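Local coordinates for putative exported protein (Bordetella pertussis, PDB 2DVZ) that binds L-glutamate as a periplasmic solute receptor, probably handing it to a membrane transporter of the tripartite tricarboxylate type, at residues P91-K96 with G150-L155; V109-N114 with A292-E297; T115-A120 with H156-S161; P240-L245 with K296-W301. One frame throughout, in Å; residues are numbered along the deposited sequence.

Interaction 1 (P91-K96 with G150-L155); sequences PACRPK and GTCGVL. With GLU (glutamic acid), chain G.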
# COMPACT_ATOMS: atom_id res chain seq x y z
N PRO A 91 -13.54 0.57 -3.43
CA PRO A 91 -14.83 -0.08 -3.44
C PRO A 91 -15.73 0.33 -2.28
O PRO A 91 -16.90 0.60 -2.51
CB PRO A 91 -14.45 -1.56 -3.34
CG PRO A 91 -13.20 -1.64 -4.09
CD PRO A 91 -12.46 -0.39 -3.78
N ALA A 92 -15.20 0.37 -1.06
CA ALA A 92 -15.99 0.73 0.13
C ALA A 92 -16.27 2.24 0.23
O ALA A 92 -17.32 2.66 0.74
CB ALA A 92 -15.33 0.19 1.42
N CYS A 93 -15.34 3.05 -0.28
CA CYS A 93 -15.44 4.51 -0.29
C CYS A 93 -16.42 5.02 -1.35
O CYS A 93 -17.09 6.06 -1.15
CB CYS A 93 -14.05 5.10 -0.55
SG CYS A 93 -13.88 6.92 -0.41
N ARG A 94 -16.47 4.33 -2.50
CA ARG A 94 -17.29 4.76 -3.63
C ARG A 94 -18.16 3.61 -4.15
O ARG A 94 -17.98 3.19 -5.30
CB ARG A 94 -16.40 5.24 -4.77
CG ARG A 94 -15.70 6.55 -4.53
CD ARG A 94 -14.65 6.74 -5.61
NE ARG A 94 -15.25 7.00 -6.92
CZ ARG A 94 -14.59 7.29 -8.03
NH1 ARG A 94 -13.26 7.34 -8.04
NH2 ARG A 94 -15.28 7.52 -9.16
N PRO A 95 -19.10 3.11 -3.32
CA PRO A 95 -19.86 1.88 -3.58
C PRO A 95 -20.86 1.89 -4.77
O PRO A 95 -21.33 0.81 -5.16
CB PRO A 95 -20.61 1.66 -2.27
CG PRO A 95 -20.73 2.99 -1.64
CD PRO A 95 -19.53 3.76 -2.05
N LYS A 96 -21.16 3.07 -5.33
CA LYS A 96 -22.19 3.18 -6.37
C LYS A 96 -21.56 3.61 -7.67
O LYS A 96 -22.08 3.32 -8.73
CB LYS A 96 -23.32 4.20 -6.02
CG LYS A 96 -24.13 3.96 -4.74
CD LYS A 96 -24.49 2.48 -4.56
CE LYS A 96 -24.81 2.14 -3.08
NZ LYS A 96 -24.77 0.66 -2.78
N GLY A 150 -4.38 9.30 -0.81
CA GLY A 150 -5.62 9.61 -1.51
C GLY A 150 -6.88 9.38 -0.71
O GLY A 150 -6.94 8.51 0.18
N THR A 151 -7.92 10.14 -1.07
CA THR A 151 -9.18 10.14 -0.33
C THR A 151 -9.86 8.79 -0.14
O THR A 151 -10.51 8.57 0.91
CB THR A 151 -10.18 11.13 -0.94
OG1 THR A 151 -9.63 12.45 -0.80
CG2 THR A 151 -11.56 11.05 -0.23
N CYS A 152 -9.77 7.90 -1.12
CA CYS A 152 -10.46 6.62 -0.99
C CYS A 152 -9.48 5.46 -0.80
O CYS A 152 -9.82 4.28 -1.01
CB CYS A 152 -11.40 6.41 -2.20
SG CYS A 152 -12.90 7.48 -2.10
N GLY A 153 -8.26 5.80 -0.37
CA GLY A 153 -7.19 4.86 -0.22
C GLY A 153 -7.05 4.37 1.20
O GLY A 153 -7.64 4.94 2.13
N VAL A 154 -6.24 3.31 1.36
CA VAL A 154 -5.99 2.71 2.66
C VAL A 154 -5.36 3.62 3.71
O VAL A 154 -5.55 3.42 4.90
CB VAL A 154 -5.22 1.33 2.55
CG1 VAL A 154 -3.83 1.53 2.12
CG2 VAL A 154 -5.28 0.60 3.87
N LEU A 155 -4.59 4.62 3.30
CA LEU A 155 -3.90 5.46 4.26
C LEU A 155 -4.83 6.55 4.82
O LEU A 155 -4.67 6.93 5.95
CB LEU A 155 -2.58 6.01 3.67
CG LEU A 155 -1.65 4.87 3.20
CD1 LEU A 155 -0.54 5.41 2.37
CD2 LEU A 155 -1.11 4.05 4.40
N GLU G . -1.84 3.79 -0.33
CA GLU G . -1.40 2.81 -1.33
C GLU G . -1.68 1.38 -0.89
O GLU G . -0.80 0.54 -0.67
CB GLU G . 0.05 3.05 -1.73
CG GLU G . 0.35 4.54 -1.97
CD GLU G . 1.43 4.80 -2.98
OE1 GLU G . 1.94 3.80 -3.52
OE2 GLU G . 1.76 6.01 -3.26
OXT GLU G . -2.86 1.02 -0.79
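A disulfide joins two parts of the chain more than fifty residues apart, Cys93 SG and Cys152 SG being 2.0 Å from each other. The torsion about the bond is −52°, flatter than the roughly 90° of a relaxed disulfide, and Cys93 CB and Cys152 CB are pressed to 3.4 Å, tighter than ordinary van der Waals contact. Cys93 swings its sulfur anti to its own backbone N (chi1 −173°), whereas Cys152 keeps its sulfur beside the backbone N. The aliphatic part of Arg94 lies along the bridge, with Arg94 CG 3.8 Å from Cys152 SG; its guanidinium turns elsewhere, to a salt bridge with Asp97. In this periplasmic binding protein fold the bond ties the C-terminal end of helix 84-93 to the turn before helix 154-166, probably linking the two lobes. That turn is a type I beta turn, closed by Gly153 N to Gly150 O at 3.1 Å, and Gly153 occupies the N-cap position. Ser85 OG hydrogen-bonds Val154 N in the first turn of the helix. Next to it the ligand is met by carbon: Val154 CG1 is 3.1 Å from OXT of the bound glutamate, and Leu155 CD1 is 3.4 Å from its N.

Interaction 2 (V109-N114 with A292-E297); sequences VTNFAN and AKEIKE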
# COMPACT_ATOMS: atom_id res chain seq x y z
N VAL A 109 -2.75 -12.87 -9.89
CA VAL A 109 -1.61 -13.67 -10.26
C VAL A 109 -0.90 -14.15 -8.98
O VAL A 109 -0.72 -15.36 -8.77
CB VAL A 109 -0.67 -12.87 -11.18
CG1 VAL A 109 0.59 -13.66 -11.45
CG2 VAL A 109 -1.42 -12.50 -12.51
N THR A 110 -0.50 -13.19 -8.14
CA THR A 110 0.27 -13.45 -6.92
C THR A 110 0.44 -12.19 -6.06
O THR A 110 0.54 -11.05 -6.57
CB THR A 110 1.66 -14.07 -7.22
OG1 THR A 110 2.17 -14.73 -6.05
CG2 THR A 110 2.65 -13.02 -7.72
N ASN A 111 0.46 -12.42 -4.76
CA ASN A 111 0.89 -11.43 -3.79
C ASN A 111 2.42 -11.42 -3.78
O ASN A 111 3.05 -12.42 -3.43
CB ASN A 111 0.29 -11.79 -2.43
CG ASN A 111 0.67 -10.83 -1.32
OD1 ASN A 111 1.53 -9.95 -1.47
ND2 ASN A 111 0.02 -11.00 -0.18
N PHE A 112 3.00 -10.29 -4.19
CA PHE A 112 4.44 -10.06 -4.09
C PHE A 112 4.91 -10.02 -2.64
O PHE A 112 5.84 -10.74 -2.24
CB PHE A 112 4.82 -8.72 -4.68
CG PHE A 112 4.75 -8.64 -6.19
CD1 PHE A 112 4.62 -9.80 -6.98
CD2 PHE A 112 4.85 -7.39 -6.83
CE1 PHE A 112 4.59 -9.72 -8.40
CE2 PHE A 112 4.84 -7.30 -8.26
CZ PHE A 112 4.70 -8.45 -9.03
N ALA A 113 4.29 -9.16 -1.85
CA ALA A 113 4.81 -8.95 -0.49
C ALA A 113 3.74 -8.46 0.45
O ALA A 113 2.83 -7.69 0.09
CB ALA A 113 5.97 -7.97 -0.50
N ASN A 114 3.88 -8.91 1.68
CA ASN A 114 3.19 -8.31 2.76
C ASN A 114 3.99 -7.12 3.29
O ASN A 114 5.20 -7.19 3.39
CB ASN A 114 2.91 -9.36 3.81
CG ASN A 114 1.89 -10.36 3.34
OD1 ASN A 114 0.71 -10.04 3.17
ND2 ASN A 114 2.32 -11.59 3.15
N ALA A 292 -6.43 -14.18 -3.98
CA ALA A 292 -7.87 -13.84 -4.10
C ALA A 292 -8.55 -13.87 -2.73
O ALA A 292 -9.46 -13.07 -2.45
CB ALA A 292 -8.59 -14.79 -5.08
N LYS A 293 -8.10 -14.80 -1.89
CA LYS A 293 -8.63 -14.94 -0.54
C LYS A 293 -8.21 -13.73 0.35
O LYS A 293 -9.02 -13.20 1.11
CB LYS A 293 -8.22 -16.29 0.07
CG LYS A 293 -8.64 -16.40 1.54
CD LYS A 293 -8.38 -17.75 2.20
CE LYS A 293 -8.96 -17.73 3.63
NZ LYS A 293 -8.59 -18.99 4.42
N GLU A 294 -6.97 -13.29 0.21
CA GLU A 294 -6.47 -12.08 0.84
C GLU A 294 -7.22 -10.85 0.37
O GLU A 294 -7.63 -10.03 1.19
CB GLU A 294 -4.96 -11.92 0.57
CG GLU A 294 -4.13 -13.01 1.29
CD GLU A 294 -2.70 -13.09 0.87
OE1 GLU A 294 -2.32 -12.75 -0.28
OE2 GLU A 294 -1.92 -13.53 1.74
N ILE A 295 -7.45 -10.77 -0.95
CA ILE A 295 -8.19 -9.66 -1.53
C ILE A 295 -9.57 -9.54 -0.95
O ILE A 295 -9.98 -8.43 -0.57
CB ILE A 295 -8.26 -9.74 -3.11
CG1 ILE A 295 -6.88 -9.40 -3.70
CG2 ILE A 295 -9.37 -8.81 -3.64
CD1 ILE A 295 -6.66 -9.89 -5.10
N LYS A 296 -10.28 -10.68 -0.88
CA LYS A 296 -11.63 -10.78 -0.30
C LYS A 296 -11.64 -10.43 1.19
O LYS A 296 -12.52 -9.70 1.67
CB LYS A 296 -12.14 -12.20 -0.51
CG LYS A 296 -13.53 -12.49 0.04
CD LYS A 296 -14.60 -11.74 -0.78
CE LYS A 296 -16.04 -11.96 -0.24
NZ LYS A 296 -16.12 -13.20 0.61
N GLU A 297 -10.66 -10.95 1.93
CA GLU A 297 -10.48 -10.53 3.33
C GLU A 297 -10.39 -9.03 3.47
O GLU A 297 -11.12 -8.46 4.25
CB GLU A 297 -9.26 -11.19 3.96
CG GLU A 297 -9.53 -12.62 4.31
CD GLU A 297 -8.26 -13.43 4.56
OE1 GLU A 297 -7.12 -12.94 4.29
OE2 GLU A 297 -8.44 -14.58 5.05
O HOH W 1 0.84 -13.73 1.76
O HOH W 2 -1.43 -11.64 3.49
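With Asn111 CG anti to the backbone N (chi1 180°) and the Glu294 chain extended beyond CG (chi2 169°), the amide of a strand and the carboxylate of a helix reach across to each other. Here helix 288-307 flanks the long strand 106-121 of the receptor's central sheet, a helix-on-sheet layer of the periplasmic binding protein fold. The two side chains meet roughly perpendicular to each other, and amide and carboxylate planes are turned 67° apart; Asn111 ND2, as modelled, is 2.9 Å from Glu294 OE1. OE1 also rests 3.5 Å from Asn111 CB. The carboxylate has a firm partner in a loop: Asn286 ND2 hydrogen-bonds Glu294 OE1, while Asn286 OD1 accepts from Asn111 N, so one residue grips both helix and strand. The strand is irregular here, with classic beta bulges at Val109-Thr110 opposite Leu245 and at Phe112-Ala113 opposite Tyr243. Farther along it, Asn114 is linked to the helix by water alone. Water 1 accepts from Asn114 ND2 at 2.9 Å and donates to Glu294 OE2. Water 2 donates to Asn114 OD1 at 2.7 Å and to Glu294 OE2 at 2.6 Å, so both waters converge on the same carboxylate oxygen.

Interaction 3 (T115-A120 with H156-S161); sequences TANVVA and HLMGES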
# COMPACT_ATOMS: atom_id res chain seq x y z
N THR A 115 3.30 -6.03 3.64
CA THR A 115 3.94 -4.74 3.89
C THR A 115 3.40 -4.02 5.13
O THR A 115 2.17 -3.97 5.36
CB THR A 115 3.84 -3.85 2.66
OG1 THR A 115 4.41 -4.53 1.55
CG2 THR A 115 4.58 -2.57 2.83
N ALA A 116 4.33 -3.47 5.92
CA ALA A 116 3.99 -2.74 7.14
C ALA A 116 3.49 -1.36 6.79
O ALA A 116 3.99 -0.74 5.84
CB ALA A 116 5.21 -2.62 8.09
N ASN A 117 2.51 -0.90 7.55
CA ASN A 117 2.16 0.51 7.57
C ASN A 117 2.84 1.22 8.76
O ASN A 117 3.38 0.56 9.67
CB ASN A 117 0.64 0.70 7.57
CG ASN A 117 -0.01 0.42 6.23
OD1 ASN A 117 -1.24 0.42 6.12
ND2 ASN A 117 0.80 0.21 5.20
N VAL A 118 2.85 2.54 8.72
CA VAL A 118 3.61 3.34 9.68
C VAL A 118 2.91 4.65 9.91
O VAL A 118 2.41 5.23 8.95
CB VAL A 118 5.09 3.58 9.22
CG1 VAL A 118 5.21 4.42 7.87
CG2 VAL A 118 5.97 4.13 10.39
N VAL A 119 2.87 5.12 11.16
CA VAL A 119 2.52 6.52 11.43
C VAL A 119 3.83 7.24 11.81
O VAL A 119 4.54 6.84 12.74
CB VAL A 119 1.33 6.72 12.45
CG1 VAL A 119 1.61 6.11 13.85
CG2 VAL A 119 0.91 8.19 12.56
N ALA A 120 4.16 8.28 11.04
CA ALA A 120 5.36 9.00 11.29
C ALA A 120 5.09 10.50 11.44
O ALA A 120 4.00 11.02 11.05
CB ALA A 120 6.41 8.72 10.17
N HIS A 156 -5.81 7.01 4.02
CA HIS A 156 -6.90 7.85 4.52
C HIS A 156 -7.75 7.04 5.52
O HIS A 156 -8.09 7.52 6.58
CB HIS A 156 -7.79 8.42 3.37
CG HIS A 156 -8.90 9.33 3.85
ND1 HIS A 156 -10.08 9.53 3.15
CD2 HIS A 156 -9.02 10.07 4.99
CE1 HIS A 156 -10.86 10.35 3.82
NE2 HIS A 156 -10.25 10.70 4.93
N LEU A 157 -8.09 5.81 5.18
CA LEU A 157 -8.80 4.96 6.13
C LEU A 157 -7.96 4.68 7.40
O LEU A 157 -8.48 4.70 8.51
CB LEU A 157 -9.26 3.66 5.45
CG LEU A 157 -10.13 2.76 6.34
CD1 LEU A 157 -11.46 3.49 6.75
CD2 LEU A 157 -10.41 1.45 5.65
N MSE A 158 -6.67 4.45 7.22
CA MSE A 158 -5.72 4.33 8.34
C MSE A 158 -5.80 5.52 9.27
O MSE A 158 -6.03 5.35 10.44
CB MSE A 158 -4.30 4.13 7.81
CG MSE A 158 -3.39 3.59 8.83
SE MSE A 158 -1.54 3.60 8.29
CE MSE A 158 -0.75 3.13 10.07
N GLY A 159 -5.66 6.75 8.73
CA GLY A 159 -5.75 7.96 9.51
C GLY A 159 -7.05 8.12 10.30
O GLY A 159 -7.04 8.57 11.43
N GLU A 160 -8.16 7.74 9.66
CA GLU A 160 -9.48 7.90 10.21
C GLU A 160 -9.76 6.86 11.27
O GLU A 160 -10.40 7.15 12.27
CB GLU A 160 -10.53 7.81 9.09
CG GLU A 160 -10.59 9.08 8.16
CD GLU A 160 -10.62 10.42 8.95
OE1 GLU A 160 -11.55 10.64 9.75
OE2 GLU A 160 -9.70 11.25 8.75
N SER A 161 -9.28 5.65 11.01
CA SER A 161 -9.26 4.57 12.03
C SER A 161 -8.45 4.93 13.28
O SER A 161 -8.89 4.63 14.41
CB SER A 161 -8.70 3.29 11.41
OG SER A 161 -9.72 2.74 10.60
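Met158, a selenomethionine here, contributes most of the buried surface, laying its long unbranched side chain against Asn117 and the backbone of Val118. Its CG is anti to the backbone N (chi1 −162°) and the rest of the chain runs straight on, which carries SE and CE from the helix to the strand. The selenium settles against the root of Asn117, with Met158 SE 3.7 Å from Asn117 CB and 3.9 Å from Asn117 OD1. The methionine and asparagine chains run alongside each other, pointing opposite ways. The terminal methyl goes a little farther along the strand: Met158 CE is 3.8 Å from Asn117 CB and 3.9 Å from Val118 N. These contacts are dispersive, and no hydrogen bond joins the two segments. The Asn117 amide folds back instead, ND2 giving a weak bond of 3.4 Å to Ala116 O, and the side chain also touches Asn196, a glutamate-binding residue. Val118 takes part through its backbone, since its side chain points away from the helix, against Leu197 and Ser200 of helix 197-205. Helix 154-166 thus packs across the sheet of this alpha/beta receptor, the short axes passing 10.5 Å apart at a crossing angle of −60°. Phe194 of strand 192-196 and Phe229 of a loop touch both Met158 and Val119, and strands 192-196 and 210-215 border strand 106-121 within the sheet.

Interaction 4 (P240-L245 with K296-W301); sequences PVWYGL and KEQYDW. With GLU (glutamic acid), chain G.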
# COMPACT_ATOMS: atom_id res chain seq x y z
N PRO A 240 -1.33 -4.80 8.58
CA PRO A 240 -0.52 -4.47 7.41
C PRO A 240 -1.31 -4.51 6.10
O PRO A 240 -2.50 -4.84 6.07
CB PRO A 240 0.55 -5.55 7.43
CG PRO A 240 -0.01 -6.68 8.27
CD PRO A 240 -1.08 -6.14 9.13
N VAL A 241 -0.60 -4.17 5.03
CA VAL A 241 -1.13 -4.24 3.67
C VAL A 241 -0.29 -5.25 2.84
O VAL A 241 0.44 -6.10 3.42
CB VAL A 241 -1.20 -2.81 3.02
CG1 VAL A 241 -2.10 -1.92 3.82
CG2 VAL A 241 0.20 -2.17 2.82
N TRP A 242 -0.41 -5.18 1.52
CA TRP A 242 0.30 -6.05 0.60
C TRP A 242 0.26 -5.45 -0.80
O TRP A 242 -0.52 -4.53 -1.07
CB TRP A 242 -0.21 -7.52 0.59
CG TRP A 242 -1.75 -7.77 0.64
CD1 TRP A 242 -2.40 -8.48 1.59
CD2 TRP A 242 -2.76 -7.32 -0.29
NE1 TRP A 242 -3.74 -8.51 1.32
CE2 TRP A 242 -4.00 -7.83 0.16
CE3 TRP A 242 -2.74 -6.55 -1.47
CZ2 TRP A 242 -5.24 -7.55 -0.48
CZ3 TRP A 242 -3.99 -6.25 -2.13
CH2 TRP A 242 -5.22 -6.77 -1.62
N TYR A 243 1.16 -5.96 -1.64
CA TYR A 243 1.27 -5.59 -3.05
C TYR A 243 1.34 -6.84 -3.91
O TYR A 243 2.08 -7.75 -3.61
CB TYR A 243 2.52 -4.70 -3.27
CG TYR A 243 2.36 -3.44 -2.47
CD1 TYR A 243 1.68 -2.33 -3.01
CD2 TYR A 243 2.80 -3.37 -1.13
CE1 TYR A 243 1.46 -1.18 -2.26
CE2 TYR A 243 2.62 -2.21 -0.37
CZ TYR A 243 1.93 -1.13 -0.93
OH TYR A 243 1.73 0.01 -0.17
N GLY A 244 0.56 -6.88 -4.98
CA GLY A 244 0.56 -8.05 -5.84
C GLY A 244 0.29 -7.75 -7.30
O GLY A 244 0.16 -6.59 -7.70
N LEU A 245 0.18 -8.82 -8.09
CA LEU A 245 0.10 -8.69 -9.52
C LEU A 245 -1.28 -9.16 -9.99
O LEU A 245 -1.78 -10.17 -9.55
CB LEU A 245 1.24 -9.46 -10.19
CG LEU A 245 1.47 -9.21 -11.69
CD1 LEU A 245 1.83 -7.73 -12.09
CD2 LEU A 245 2.52 -10.14 -12.17
N LYS A 296 -10.28 -10.68 -0.88
CA LYS A 296 -11.63 -10.78 -0.30
C LYS A 296 -11.64 -10.43 1.19
O LYS A 296 -12.52 -9.70 1.67
CB LYS A 296 -12.14 -12.20 -0.51
CG LYS A 296 -13.53 -12.49 0.04
CD LYS A 296 -14.60 -11.74 -0.78
CE LYS A 296 -16.04 -11.96 -0.24
NZ LYS A 296 -16.12 -13.20 0.61
N GLU A 297 -10.66 -10.95 1.93
CA GLU A 297 -10.48 -10.53 3.33
C GLU A 297 -10.39 -9.03 3.47
O GLU A 297 -11.12 -8.46 4.25
CB GLU A 297 -9.26 -11.19 3.96
CG GLU A 297 -9.53 -12.62 4.31
CD GLU A 297 -8.26 -13.43 4.56
OE1 GLU A 297 -7.12 -12.94 4.29
OE2 GLU A 297 -8.44 -14.58 5.05
N GLN A 298 -9.51 -8.38 2.72
CA GLN A 298 -9.37 -6.95 2.88
C GLN A 298 -10.66 -6.23 2.45
O GLN A 298 -11.09 -5.32 3.12
CB GLN A 298 -8.16 -6.40 2.11
CG GLN A 298 -6.80 -6.88 2.63
CD GLN A 298 -6.45 -6.41 4.05
OE1 GLN A 298 -6.88 -5.36 4.52
NE2 GLN A 298 -5.62 -7.17 4.71
N TYR A 299 -11.23 -6.63 1.33
CA TYR A 299 -12.48 -6.09 0.84
C TYR A 299 -13.56 -6.14 1.90
O TYR A 299 -14.22 -5.14 2.16
CB TYR A 299 -12.93 -6.87 -0.39
CG TYR A 299 -14.20 -6.38 -1.04
CD1 TYR A 299 -14.16 -5.53 -2.13
CD2 TYR A 299 -15.45 -6.80 -0.57
CE1 TYR A 299 -15.33 -5.07 -2.75
CE2 TYR A 299 -16.65 -6.35 -1.18
CZ TYR A 299 -16.57 -5.49 -2.27
OH TYR A 299 -17.72 -5.05 -2.87
N ASP A 300 -13.76 -7.30 2.50
CA ASP A 300 -14.79 -7.45 3.51
C ASP A 300 -14.52 -6.60 4.72
O ASP A 300 -15.44 -5.98 5.26
CB ASP A 300 -14.98 -8.92 3.91
CG ASP A 300 -15.63 -9.73 2.80
OD1 ASP A 300 -16.18 -9.12 1.83
OD2 ASP A 300 -15.61 -10.98 2.89
N TRP A 301 -13.26 -6.56 5.14
CA TRP A 301 -12.88 -5.74 6.27
C TRP A 301 -13.17 -4.22 6.00
O TRP A 301 -13.73 -3.56 6.86
CB TRP A 301 -11.43 -6.02 6.65
CG TRP A 301 -10.82 -4.96 7.47
CD1 TRP A 301 -10.87 -4.84 8.84
CD2 TRP A 301 -10.04 -3.86 6.99
NE1 TRP A 301 -10.18 -3.72 9.23
CE2 TRP A 301 -9.65 -3.10 8.13
CE3 TRP A 301 -9.64 -3.43 5.72
CZ2 TRP A 301 -8.88 -1.92 8.03
CZ3 TRP A 301 -8.87 -2.25 5.61
CH2 TRP A 301 -8.50 -1.51 6.77
N GLU G . -1.84 3.79 -0.33
CA GLU G . -1.40 2.81 -1.33
C GLU G . -1.68 1.38 -0.89
O GLU G . -0.80 0.54 -0.67
CB GLU G . 0.05 3.05 -1.73
CG GLU G . 0.35 4.54 -1.97
CD GLU G . 1.43 4.80 -2.98
OE1 GLU G . 1.94 3.80 -3.52
OE2 GLU G . 1.76 6.01 -3.26
OXT GLU G . -2.86 1.02 -0.79
O HOH W 3 -4.86 -3.11 5.47
O HOH W 4 -4.09 -6.77 7.07
O HOH W 5 -5.11 -9.91 3.50
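Two waters grip Gln298 NE2 and bridge it to Pro240, just before strand 241-248, and to Trp242 within it. Water 4 accepts from Gln298 NE2 at 2.8 Å and donates to Pro240 O at 2.7 Å. Water 5 accepts from Gln298 NE2 at 3.0 Å and also from Trp242 NE1 at 2.9 Å, lying in the plane of the indole at its edge. Direct contact between the two segments is made by carbon: Gln298 CG comes within 3.5 Å of Trp242 CZ2, approaching the ring obliquely. Gln298 CG, anti to the carbonyl carbon (chi1 −66°), leans on the indole, and the bend at chi2 (−65°) then turns the amide off to the waters, its plane 83° from that of the ring. Phe291 meets the Trp242 ring edge-to-face, and Met87 of helix 84-93 also touches it, so the indole is wedged between helices and the sheet. Within the helix, Lys296 NZ makes a weak salt bridge of 3.2 Å to Asp300 OD2, one turn on. The next residue of the strand serves the ligand: Tyr243 OH gives a weak hydrogen bond of 2.6 Å to O of the bound glutamate, with the tyrosine ring packed on Ser32, Thr33 and Ile36. Trp242 thus faces helix 288-307 while Tyr243 faces the ligand, the alternation of an extended strand. One strand thereby joins helix packing to the interdomain ligand cleft of a periplasmic binding protein, where Thr33, Ser85, Ser149 and Ser178 also bind the glutamate.

The bound glutamate is touched by interactions 1 and 4, whose centres lie about 13 Å apart and which meet where Pro91 CB packs on Tyr299 CE1 at 3.7 Å. Interactions 2 and 4 are the nearest pair, with centres about 6 Å apart: both use helix 288-307, and their strands are antiparallel neighbours, with Leu245 N 2.7 Å from Thr110 O. Interaction 3 continues the same long strand, and Thr115 O, 2.8 Å from Val241 N, ties it to interaction 4. Helix 154-166 serves interactions 1 and 3 in turn, its first residues at the ligand and Met158 at the sheet. Interaction 2 lies farther off, with the side chain of Asn111 about 11 Å from the bound glutamate.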